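Local coordinates for protein activating signal cointegrator 1 complex subunit 3 (Homo sapiens, PDB 6YXQ) that unwinds duplex DNA 3'-5' with ATP during alkylation repair, acts in the rescue of stalled ribosomes, and through this N-terminal part binds the ASCC2 subunit, at residues L47-K52 with V154-K159; A98-M103 with K120-P125; N59-K64 with Q147-A152; H106-D109 with H113-T116. One frame throughout, in Å; residues are numbered along the deposited sequence.

Contact 1: residues L47-K52 with V154-K159; sequences LGLTWK and VQMTEK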
loop_
_atom_site.group_PDB
_atom_site.type_symbol
_atom_site.label_atom_id
_atom_site.label_comp_id
_atom_site.label_asym_id
_atom_site.label_seq_id
_atom_site.Cartn_x
_atom_site.Cartn_y
_atom_site.Cartn_z
ATOM N N LEU A 47 13.983 2.365 24.231
ATOM C CA LEU A 47 12.631 2.862 24.031
ATOM C C LEU A 47 12.680 4.349 24.346
ATOM O O LEU A 47 13.775 4.919 24.422
ATOM C CB LEU A 47 11.626 2.086 24.893
ATOM C CG LEU A 47 10.105 2.274 24.763
ATOM C CD1 LEU A 47 9.410 0.943 24.557
ATOM C CD2 LEU A 47 9.547 2.961 25.998
ATOM N N GLY A 48 11.516 4.977 24.505
ATOM C CA GLY A 48 11.391 6.384 24.839
ATOM C C GLY A 48 12.486 6.920 25.735
ATOM O O GLY A 48 13.222 7.828 25.345
ATOM N N LEU A 49 12.638 6.350 26.923
ATOM C CA LEU A 49 13.631 6.837 27.868
ATOM C C LEU A 49 14.516 5.692 28.325
ATOM O O LEU A 49 14.019 4.644 28.746
ATOM C CB LEU A 49 12.963 7.507 29.069
ATOM C CG LEU A 49 11.983 8.633 28.743
ATOM C CD1 LEU A 49 11.506 9.251 30.030
ATOM C CD2 LEU A 49 12.603 9.690 27.823
ATOM N N THR A 50 15.824 5.904 28.248
ATOM C CA THR A 50 16.796 4.921 28.685
ATOM C C THR A 50 16.923 4.931 30.206
ATOM O O THR A 50 16.420 5.819 30.897
ATOM C CB THR A 50 18.151 5.200 28.047
ATOM O OG1 THR A 50 19.151 4.408 28.696
ATOM C CG2 THR A 50 18.503 6.651 28.216
ATOM N N TRP A 51 17.630 3.922 30.720
ATOM C CA TRP A 51 17.783 3.745 32.162
ATOM C C TRP A 51 18.501 4.930 32.809
ATOM O O TRP A 51 18.109 5.397 33.892
ATOM C CB TRP A 51 18.541 2.442 32.417
ATOM C CG TRP A 51 18.643 2.060 33.843
ATOM C CD1 TRP A 51 19.775 2.021 34.606
ATOM C CD2 TRP A 51 17.571 1.652 34.693
ATOM N NE1 TRP A 51 19.472 1.619 35.884
ATOM C CE2 TRP A 51 18.124 1.383 35.961
ATOM C CE3 TRP A 51 16.196 1.491 34.508
ATOM C CZ2 TRP A 51 17.350 0.960 37.035
ATOM C CZ3 TRP A 51 15.428 1.076 35.572
ATOM C CH2 TRP A 51 16.006 0.814 36.822
ATOM N N LYS A 52 19.567 5.419 32.170
ATOM C CA LYS A 52 20.291 6.575 32.696
ATOM C C LYS A 52 19.405 7.818 32.725
ATOM O O LYS A 52 19.419 8.580 33.700
ATOM C CB LYS A 52 21.548 6.820 31.859
ATOM C CG LYS A 52 22.593 5.713 31.969
ATOM C CD LYS A 52 23.824 6.012 31.118
ATOM C CE LYS A 52 24.935 4.985 31.332
ATOM N NZ LYS A 52 25.470 4.988 32.733
ATOM N N VAL A 154 5.712 12.318 31.717
ATOM C CA VAL A 154 4.948 12.020 30.508
ATOM C C VAL A 154 5.391 12.927 29.368
ATOM O O VAL A 154 5.596 12.472 28.236
ATOM C CB VAL A 154 3.438 12.150 30.774
ATOM C CG1 VAL A 154 2.663 11.857 29.501
ATOM C CG2 VAL A 154 3.014 11.214 31.895
ATOM N N GLN A 155 5.536 14.227 29.650
ATOM C CA GLN A 155 6.002 15.174 28.644
ATOM C C GLN A 155 7.386 14.804 28.144
ATOM O O GLN A 155 7.685 14.969 26.960
ATOM C CB GLN A 155 6.022 16.591 29.218
ATOM C CG GLN A 155 4.730 17.371 29.094
ATOM C CD GLN A 155 4.893 18.812 29.551
ATOM O OE1 GLN A 155 6.013 19.312 29.677
ATOM N NE2 GLN A 155 3.775 19.480 29.824
ATOM N N MET A 156 8.252 14.319 29.037
ATOM C CA MET A 156 9.595 13.923 28.628
ATOM C C MET A 156 9.564 12.720 27.696
ATOM O O MET A 156 10.300 12.684 26.702
ATOM C CB MET A 156 10.443 13.620 29.855
ATOM C CG MET A 156 11.902 13.897 29.653
ATOM S SD MET A 156 12.800 13.731 31.192
ATOM C CE MET A 156 13.217 12.005 31.159
ATOM N N THR A 157 8.738 11.717 28.014
ATOM C CA THR A 157 8.586 10.586 27.099
ATOM C C THR A 157 8.029 11.045 25.760
ATOM O O THR A 157 8.497 10.613 24.701
ATOM C CB THR A 157 7.679 9.494 27.685
ATOM O OG1 THR A 157 6.304 9.836 27.463
ATOM C CG2 THR A 157 7.924 9.280 29.158
ATOM N N GLU A 158 7.026 11.924 25.791
ATOM C CA GLU A 158 6.391 12.375 24.558
ATOM C C GLU A 158 7.365 13.170 23.703
ATOM O O GLU A 158 7.409 13.008 22.478
ATOM C CB GLU A 158 5.156 13.211 24.890
ATOM C CG GLU A 158 4.141 13.258 23.771
ATOM C CD GLU A 158 3.691 11.880 23.353
ATOM O OE1 GLU A 158 3.380 11.065 24.251
ATOM O OE2 GLU A 158 3.664 11.610 22.131
ATOM N N LYS A 159 8.168 14.016 24.343
ATOM C CA LYS A 159 9.105 14.865 23.626
ATOM C C LYS A 159 10.151 14.032 22.897
ATOM O O LYS A 159 10.411 14.245 21.706
ATOM C CB LYS A 159 9.771 15.836 24.600
ATOM C CG LYS A 159 10.998 16.511 24.015
ATOM C CD LYS A 159 11.579 17.588 24.920
ATOM C CE LYS A 159 11.699 18.913 24.197
ATOM N NZ LYS A 159 12.633 18.871 23.036
#
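Leu-49 drives its branched end into helix 147-163, meeting Met-156 and Thr-157 there. Of the roughly 169 Å² buried between the segments, this leucine supplies the largest share, about 80 Å², with the other two near 40 Å² each. Leu-49 CD1 does most of the touching: it approaches the terminal methyl of Met-156 and lies 3.7 Å from CG2 of Thr-157. The second branch rests near the backbone, Leu-49 CD2 being 3.9 Å from Met-156 O. Met-156 brings its methyl back to the leucine by a bend at the last torsion (chi3 89°). Thr-157 is turned so that CG2 faces the leucine while OG1 donates to Val-154 O at 2.8 Å, an oxygen that also takes the backbone N of Glu-158; this bond fixes which branch of the threonine is left for apolar contact. With an alanine at Leu-49, both methyl partners would probably lose their mate and a gap would open between loop and helix. The contact thus pins the loop ahead of helix 51-61, whose N-cap is Thr-50, to helix 147-163. Helix 91-105 adjoins both sides, with Met-103 touching Leu-47 and Thr-157, while Trp-51 packs on Leu-74 and Leu-78 of helix 64-85.

Contact 2: residues A98-M103 with K120-P125; sequences AAFLFM and KQMFGP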
loop_
_atom_site.group_PDB
_atom_site.type_symbol
_atom_site.label_atom_id
_atom_site.label_comp_id
_atom_site.label_asym_id
_atom_site.label_seq_id
_atom_site.Cartn_x
_atom_site.Cartn_y
_atom_site.Cartn_z
ATOM N N ALA A 98 15.500 -3.107 31.996
ATOM C CA ALA A 98 14.924 -2.486 33.186
ATOM C C ALA A 98 14.229 -1.176 32.842
ATOM O O ALA A 98 13.160 -0.871 33.383
ATOM C CB ALA A 98 16.006 -2.255 34.241
ATOM N N ALA A 99 14.828 -0.382 31.954
ATOM C CA ALA A 99 14.171 0.843 31.504
ATOM C C ALA A 99 12.868 0.524 30.786
ATOM O O ALA A 99 11.851 1.196 30.990
ATOM C CB ALA A 99 15.101 1.643 30.596
ATOM N N PHE A 100 12.884 -0.516 29.951
ATOM C CA PHE A 100 11.673 -0.956 29.270
ATOM C C PHE A 100 10.608 -1.407 30.260
ATOM O O PHE A 100 9.420 -1.120 30.079
ATOM C CB PHE A 100 12.016 -2.086 28.302
ATOM C CG PHE A 100 10.832 -2.637 27.584
ATOM C CD1 PHE A 100 10.303 -1.974 26.493
ATOM C CD2 PHE A 100 10.242 -3.816 27.999
ATOM C CE1 PHE A 100 9.204 -2.476 25.830
ATOM C CE2 PHE A 100 9.145 -4.323 27.340
ATOM C CZ PHE A 100 8.625 -3.652 26.251
ATOM N N LEU A 101 11.011 -2.123 31.310
ATOM C CA LEU A 101 10.058 -2.550 32.329
ATOM C C LEU A 101 9.450 -1.349 33.040
ATOM O O LEU A 101 8.222 -1.237 33.151
ATOM C CB LEU A 101 10.738 -3.479 33.334
ATOM C CG LEU A 101 11.032 -4.884 32.817
ATOM C CD1 LEU A 101 11.714 -5.698 33.883
ATOM C CD2 LEU A 101 9.757 -5.573 32.349
ATOM N N PHE A 102 10.303 -0.439 33.526
ATOM C CA PHE A 102 9.814 0.750 34.216
ATOM C C PHE A 102 8.822 1.506 33.349
ATOM O O PHE A 102 7.732 1.864 33.807
ATOM C CB PHE A 102 10.982 1.653 34.610
ATOM C CG PHE A 102 10.557 2.960 35.225
ATOM C CD1 PHE A 102 10.389 3.074 36.595
ATOM C CD2 PHE A 102 10.338 4.078 34.435
ATOM C CE1 PHE A 102 10.003 4.281 37.167
ATOM C CE2 PHE A 102 9.945 5.288 35.002
ATOM C CZ PHE A 102 9.777 5.387 36.365
ATOM N N MET A 103 9.177 1.739 32.081
ATOM C CA MET A 103 8.284 2.473 31.191
ATOM C C MET A 103 7.021 1.681 30.882
ATOM O O MET A 103 5.977 2.272 30.587
ATOM C CB MET A 103 9.018 2.835 29.903
ATOM C CG MET A 103 10.172 3.788 30.128
ATOM S SD MET A 103 9.623 5.336 30.864
ATOM C CE MET A 103 8.346 5.777 29.699
ATOM N N LYS A 120 6.713 -10.070 26.146
ATOM C CA LYS A 120 6.994 -11.263 25.351
ATOM C C LYS A 120 7.457 -10.890 23.950
ATOM O O LYS A 120 8.414 -11.472 23.430
ATOM C CB LYS A 120 5.765 -12.167 25.279
ATOM C CG LYS A 120 6.003 -13.436 24.482
ATOM C CD LYS A 120 4.722 -14.245 24.296
ATOM C CE LYS A 120 4.991 -15.745 24.433
ATOM N NZ LYS A 120 3.764 -16.546 24.716
ATOM N N GLN A 121 6.792 -9.914 23.332
ATOM C CA GLN A 121 7.215 -9.413 22.029
ATOM C C GLN A 121 8.655 -8.926 22.060
ATOM O O GLN A 121 9.404 -9.117 21.096
ATOM C CB GLN A 121 6.288 -8.283 21.589
ATOM C CG GLN A 121 6.664 -7.657 20.276
ATOM C CD GLN A 121 5.916 -8.286 19.120
ATOM O OE1 GLN A 121 6.369 -8.238 17.979
ATOM N NE2 GLN A 121 4.761 -8.879 19.410
ATOM N N MET A 122 9.067 -8.299 23.164
ATOM C CA MET A 122 10.409 -7.732 23.209
ATOM C C MET A 122 11.492 -8.763 23.532
ATOM O O MET A 122 12.605 -8.652 23.005
ATOM C CB MET A 122 10.456 -6.587 24.221
ATOM C CG MET A 122 11.589 -5.594 23.988
ATOM S SD MET A 122 11.458 -4.776 22.392
ATOM C CE MET A 122 10.039 -3.709 22.654
ATOM N N PHE A 123 11.214 -9.752 24.394
ATOM C CA PHE A 123 12.251 -10.679 24.844
ATOM C C PHE A 123 11.851 -12.145 24.768
ATOM O O PHE A 123 12.562 -12.992 25.326
ATOM C CB PHE A 123 12.683 -10.394 26.284
ATOM C CG PHE A 123 12.865 -8.943 26.600
ATOM C CD1 PHE A 123 11.803 -8.190 27.058
ATOM C CD2 PHE A 123 14.106 -8.340 26.476
ATOM C CE1 PHE A 123 11.968 -6.861 27.367
ATOM C CE2 PHE A 123 14.276 -7.010 26.786
ATOM C CZ PHE A 123 13.205 -6.270 27.228
ATOM N N GLY A 124 10.745 -12.472 24.108
ATOM C CA GLY A 124 10.294 -13.840 24.036
ATOM C C GLY A 124 9.584 -14.236 25.313
ATOM O O GLY A 124 9.175 -13.382 26.106
ATOM N N PRO A 125 9.426 -15.537 25.541
ATOM C CA PRO A 125 8.737 -15.989 26.754
ATOM C C PRO A 125 9.593 -15.769 27.991
ATOM O O PRO A 125 10.821 -15.893 27.955
ATOM C CB PRO A 125 8.497 -17.480 26.495
ATOM C CG PRO A 125 8.704 -17.662 25.011
ATOM C CD PRO A 125 9.738 -16.656 24.640
#
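Phe-100 and Phe-123 form an offset edge-to-face pair between two helices of an all-helical fold, and Met-122 adds a Met-aromatic contact to the same ring. The evidence for the aromatic pair is a centroid separation of 5.5 Å with planes at 72°: Phe-123 turns its edge toward the face of Phe-100, and Phe-100 CD2 lies close to the plane of the Phe-123 ring. Two different first torsions make this possible. Phe-100 has CG anti to the backbone N (chi1 178°), which carries its ring out from helix 91-105 toward helix 113-123, whereas Phe-123 places CG beside its own N (chi1 -43°) and slides past in the opposite direction. Met-122 folds over the Phe-100 ring through bends at chi2 and chi3. Its CG sits nearly over the ring centre, 4.2 Å from the centroid, while SD lies farther above the same ring at 5.1 Å from that centroid. Around the group, Leu-47 touches Phe-100, Val-44 touches Met-122, and Ile-84 of helix 64-85 touches Phe-123. Nearby, Gln-121 packs on Phe-65 of the neighbouring ASCC2 chain. The rings come nearest where Phe-123 CE1 stands 3.6 Å from Phe-100 CD2.

Contact 3: residues N59-K64 with Q147-A152; sequences NEKLEK and QDDLTA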
loop_
_atom_site.group_PDB
_atom_site.type_symbol
_atom_site.label_atom_id
_atom_site.label_comp_id
_atom_site.label_asym_id
_atom_site.label_seq_id
_atom_site.Cartn_x
_atom_site.Cartn_y
_atom_site.Cartn_z
ATOM N N ASN A 59 16.349 11.420 40.226
ATOM C CA ASN A 59 17.193 12.170 41.155
ATOM C C ASN A 59 16.941 13.667 41.057
ATOM O O ASN A 59 17.104 14.395 42.043
ATOM C CB ASN A 59 18.668 11.872 40.882
ATOM C CG ASN A 59 19.154 10.635 41.601
ATOM O OD1 ASN A 59 19.391 10.662 42.806
ATOM N ND2 ASN A 59 19.303 9.539 40.866
ATOM N N GLU A 60 16.550 14.137 39.879
ATOM C CA GLU A 60 16.326 15.553 39.648
ATOM C C GLU A 60 15.015 16.042 40.250
ATOM O O GLU A 60 14.896 17.235 40.545
ATOM C CB GLU A 60 16.369 15.805 38.135
ATOM C CG GLU A 60 16.254 17.237 37.675
ATOM C CD GLU A 60 16.147 17.324 36.165
ATOM O OE1 GLU A 60 15.094 17.761 35.656
ATOM O OE2 GLU A 60 17.118 16.947 35.478
ATOM N N LYS A 61 14.043 15.151 40.462
ATOM C CA LYS A 61 12.698 15.542 40.864
ATOM C C LYS A 61 12.356 15.198 42.302
ATOM O O LYS A 61 11.361 15.714 42.819
ATOM C CB LYS A 61 11.648 14.881 39.958
ATOM C CG LYS A 61 11.766 15.225 38.488
ATOM C CD LYS A 61 11.793 16.723 38.280
ATOM C CE LYS A 61 10.951 17.121 37.084
ATOM N NZ LYS A 61 10.040 18.241 37.434
ATOM N N LEU A 62 13.131 14.334 42.951
ATOM C CA LEU A 62 12.780 13.806 44.259
ATOM C C LEU A 62 13.889 14.080 45.268
ATOM O O LEU A 62 15.068 14.187 44.912
ATOM C CB LEU A 62 12.496 12.302 44.165
ATOM C CG LEU A 62 11.453 11.914 43.109
ATOM C CD1 LEU A 62 11.155 10.436 43.158
ATOM C CD2 LEU A 62 10.164 12.706 43.274
ATOM N N GLU A 63 13.502 14.197 46.537
ATOM C CA GLU A 63 14.467 14.485 47.586
ATOM C C GLU A 63 15.241 13.232 47.984
ATOM O O GLU A 63 14.775 12.097 47.811
ATOM C CB GLU A 63 13.773 15.085 48.810
ATOM C CG GLU A 63 12.441 14.449 49.169
ATOM C CD GLU A 63 11.737 15.172 50.311
ATOM O OE1 GLU A 63 10.535 15.483 50.169
ATOM O OE2 GLU A 63 12.388 15.431 51.347
ATOM N N LYS A 64 16.446 13.461 48.519
ATOM C CA LYS A 64 17.323 12.371 48.940
ATOM C C LYS A 64 16.603 11.426 49.894
ATOM O O LYS A 64 16.808 10.198 49.858
ATOM C CB LYS A 64 18.574 12.972 49.590
ATOM C CG LYS A 64 19.719 12.005 49.832
ATOM C CD LYS A 64 20.914 12.730 50.443
ATOM C CE LYS A 64 22.054 11.770 50.753
ATOM N NZ LYS A 64 23.041 12.362 51.695
ATOM N N GLN A 147 1.975 14.984 41.101
ATOM C CA GLN A 147 1.311 14.870 39.812
ATOM C C GLN A 147 1.917 15.819 38.778
ATOM O O GLN A 147 1.945 15.499 37.578
ATOM C CB GLN A 147 -0.202 15.079 39.978
ATOM C CG GLN A 147 -0.849 14.437 38.803
ATOM C CD GLN A 147 -0.494 15.158 37.561
ATOM O OE1 GLN A 147 -0.667 16.362 37.424
ATOM N NE2 GLN A 147 0.170 14.446 36.704
ATOM N N ASP A 148 2.462 16.949 39.231
ATOM C CA ASP A 148 3.311 17.766 38.373
ATOM C C ASP A 148 4.534 16.981 37.904
ATOM O O ASP A 148 4.906 17.030 36.722
ATOM C CB ASP A 148 3.733 19.038 39.117
ATOM C CG ASP A 148 2.684 20.155 39.036
ATOM O OD1 ASP A 148 1.683 19.996 38.299
ATOM O OD2 ASP A 148 2.878 21.205 39.689
ATOM N N ASP A 149 5.166 16.239 38.817
ATOM C CA ASP A 149 6.286 15.376 38.444
ATOM C C ASP A 149 5.867 14.338 37.408
ATOM O O ASP A 149 6.596 14.076 36.441
ATOM C CB ASP A 149 6.848 14.684 39.686
ATOM C CG ASP A 149 7.685 15.605 40.531
ATOM O OD1 ASP A 149 8.225 16.585 39.973
ATOM O OD2 ASP A 149 7.801 15.353 41.749
ATOM N N LEU A 150 4.700 13.726 37.602
ATOM C CA LEU A 150 4.245 12.700 36.674
ATOM C C LEU A 150 4.023 13.284 35.286
ATOM O O LEU A 150 4.406 12.673 34.284
ATOM C CB LEU A 150 2.967 12.044 37.199
ATOM C CG LEU A 150 2.710 10.562 36.904
ATOM C CD1 LEU A 150 1.417 10.142 37.577
ATOM C CD2 LEU A 150 2.648 10.266 35.420
ATOM N N THR A 151 3.406 14.470 35.203
ATOM C CA THR A 151 3.227 15.091 33.890
ATOM C C THR A 151 4.564 15.476 33.281
ATOM O O THR A 151 4.723 15.444 32.057
ATOM C CB THR A 151 2.325 16.323 33.961
ATOM O OG1 THR A 151 2.866 17.259 34.889
ATOM C CG2 THR A 151 0.927 15.949 34.375
ATOM N N ALA A 152 5.530 15.862 34.116
ATOM C CA ALA A 152 6.869 16.112 33.596
ATOM C C ALA A 152 7.450 14.855 32.957
ATOM O O ALA A 152 8.047 14.910 31.874
ATOM C CB ALA A 152 7.776 16.616 34.713
#
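Lys-61, in the last turn of helix 51-61, reaches across to Asp-149 and Ala-152 on helix 147-163. The backbones are nearest here, with CA of Lys-61 and CA of Asp-149 6.9 Å apart. The CG of Lys-61 stands beside the backbone N (chi1 -60°), and further bends along the chain curl it round the aspartate. Lys-61 CB comes within 3.8 Å of Asp-149 OD1, and the chain continues past that oxygen until a salt bridge forms, at a long 3.5 Å from Lys-61 NZ to Asp-149 OD1. The end of the lysine also covers the methyl of Ala-152, with Lys-61 CE 4.0 Å from Ala-152 CB. Leu-62 follows, the first residue to leave helical geometry; its CD2 lies 3.9 Å from OD2 of Asp-149, and its side chain also packs on Ile-70 of helix 64-85 and on Phe-145. Asp-149 belongs to the first turn of its helix, its N bonded to Ser-146 OG and its OD2 hydrogen-bonded to a residue flanking the segments, while the lysine pair falls on OD1. A long surface salt bridge beside the lysine CE and the Ala-152 methyl probably gives a modest electrostatic tie, helped by the helix dipole.

Contact 4: residues H106-D109 with H113-T116; sequences HLKD and HKET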
loop_
_atom_site.group_PDB
_atom_site.type_symbol
_atom_site.label_atom_id
_atom_site.label_comp_id
_atom_site.label_asym_id
_atom_site.label_seq_id
_atom_site.Cartn_x
_atom_site.Cartn_y
_atom_site.Cartn_z
ATOM N N HIS A 106 4.988 2.358 34.348
ATOM C CA HIS A 106 5.020 3.634 35.063
ATOM C C HIS A 106 3.655 4.311 35.119
ATOM O O HIS A 106 3.452 5.186 35.969
ATOM C CB HIS A 106 6.075 4.571 34.457
ATOM C CG HIS A 106 5.617 5.331 33.249
ATOM N ND1 HIS A 106 5.728 4.835 31.968
ATOM C CD2 HIS A 106 5.085 6.570 33.126
ATOM C CE1 HIS A 106 5.261 5.725 31.111
ATOM N NE2 HIS A 106 4.867 6.789 31.788
ATOM N N LEU A 107 2.711 3.906 34.264
ATOM C CA LEU A 107 1.353 4.446 34.268
ATOM C C LEU A 107 0.298 3.385 34.552
ATOM O O LEU A 107 -0.899 3.664 34.411
ATOM C CB LEU A 107 1.044 5.128 32.934
ATOM C CG LEU A 107 1.783 6.431 32.661
ATOM C CD1 LEU A 107 1.580 6.881 31.223
ATOM C CD2 LEU A 107 1.328 7.490 33.636
ATOM N N LYS A 108 0.706 2.176 34.937
ATOM C CA LYS A 108 -0.205 1.070 35.191
ATOM C C LYS A 108 0.143 0.445 36.534
ATOM O O LYS A 108 1.321 0.281 36.856
ATOM C CB LYS A 108 -0.121 0.025 34.068
ATOM C CG LYS A 108 -0.353 0.609 32.679
ATOM C CD LYS A 108 -0.106 -0.411 31.580
ATOM C CE LYS A 108 0.413 0.233 30.299
ATOM N NZ LYS A 108 1.555 -0.524 29.688
ATOM N N ASP A 109 -0.878 0.105 37.320
ATOM C CA ASP A 109 -0.669 -0.400 38.673
ATOM C C ASP A 109 -0.866 -1.903 38.791
ATOM O O ASP A 109 -0.992 -2.415 39.908
ATOM C CB ASP A 109 -1.586 0.320 39.666
ATOM C CG ASP A 109 -3.044 0.186 39.313
ATOM O OD1 ASP A 109 -3.548 -0.956 39.282
ATOM O OD2 ASP A 109 -3.688 1.230 39.071
ATOM N N HIS A 113 -2.794 -8.122 30.253
ATOM C CA HIS A 113 -2.515 -8.832 29.007
ATOM C C HIS A 113 -1.638 -7.999 28.083
ATOM O O HIS A 113 -0.724 -8.529 27.437
ATOM C CB HIS A 113 -3.825 -9.200 28.313
ATOM C CG HIS A 113 -3.653 -10.139 27.160
ATOM N ND1 HIS A 113 -3.280 -11.455 27.323
ATOM C CD2 HIS A 113 -3.804 -9.953 25.827
ATOM C CE1 HIS A 113 -3.208 -12.040 26.140
ATOM N NE2 HIS A 113 -3.521 -11.150 25.216
ATOM N N LYS A 114 -1.882 -6.684 28.035
ATOM C CA LYS A 114 -1.091 -5.801 27.184
ATOM C C LYS A 114 0.383 -5.829 27.572
ATOM O O LYS A 114 1.259 -5.950 26.706
ATOM C CB LYS A 114 -1.645 -4.375 27.259
ATOM C CG LYS A 114 -0.961 -3.378 26.327
ATOM C CD LYS A 114 -1.172 -1.938 26.793
ATOM C CE LYS A 114 -0.006 -1.039 26.386
ATOM N NZ LYS A 114 -0.038 0.291 27.071
ATOM N N GLU A 115 0.675 -5.761 28.872
ATOM C CA GLU A 115 2.058 -5.649 29.321
ATOM C C GLU A 115 2.787 -6.982 29.233
ATOM O O GLU A 115 3.966 -7.023 28.855
ATOM C CB GLU A 115 2.104 -5.097 30.748
ATOM C CG GLU A 115 1.355 -3.777 30.945
ATOM C CD GLU A 115 -0.138 -3.975 31.137
ATOM O OE1 GLU A 115 -0.732 -4.797 30.411
ATOM O OE2 GLU A 115 -0.723 -3.329 32.027
ATOM N N THR A 116 2.109 -8.083 29.569
ATOM C CA THR A 116 2.730 -9.390 29.374
ATOM C C THR A 116 3.040 -9.629 27.903
ATOM O O THR A 116 4.135 -10.093 27.554
ATOM C CB THR A 116 1.835 -10.501 29.913
ATOM O OG1 THR A 116 0.686 -10.640 29.068
ATOM C CG2 THR A 116 1.410 -10.206 31.327
#
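Lys-108 and Glu-115 approach from opposite directions, so that the aliphatic part of the lysine lies against the carboxylate and its ammonium end passes beyond it. Lys-108 CD is the part nearest the carboxylate, 3.6 Å from Glu-115 CD, and Lys-108 CB is 4.0 Å from Glu-115 OE2. The ammonium group instead sits over the stem of the glutamate, with Lys-108 NZ 3.5 Å from Glu-115 CG. Its distance to the acid, 4.3 Å from Lys-108 NZ to Glu-115 OE2, is too long for a salt bridge, though the opposite charges may still attract. The glutamate bends at chi2 (82°), which folds its carboxylate back toward the lysine; the same side chain also touches Thr-104 and Phe-105.

What grips the ammonium of Lys-108 is a hydrogen bond to Thr-104 O, a carbonyl near the C-terminal end of helix 91-105. Lys-114, whose chain is extended, crosses Lys-108 at about a right angle and brings a second ammonium close to the first; two donors cannot bond to each other, and at this resolution their spacing is uncertain. A methionine in place of Lys-108 would probably leave Thr-104 O without this donor and the carboxylate of Glu-115 without its nearest positive charge.

Asn-139 ND2 holds Lys-108 O from helix 128-142, and His-113 packs on Glu-57 of the neighbouring ASCC2 chain. The whole is a helix-to-helix connection in an all-helical domain, its loop turned back so that a lysine reaches the C-terminal end of one helix and the first turn of the next.

Followed from the N terminus, the chain first reaches residues 47-52, which open the widest loop; contact 1 closes it at 154-159. Contact 3, from 59-64 to 147-152, is nested inside and joins the same two helices, 51-61 and 147-163, with its centre about 14 Å from that of contact 1. Within it lies contact 2, tying helix 91-105 to helix 113-123, and innermost is contact 4, which ties the connecting loop to the start of helix 113-123. The four are therefore concentric and none crosses another. Lateral touches bind the layers: Trp-51 and Leu-47 pack on residues of 98-103, Thr-157 on Met-103, and Leu-107 on Leu-150.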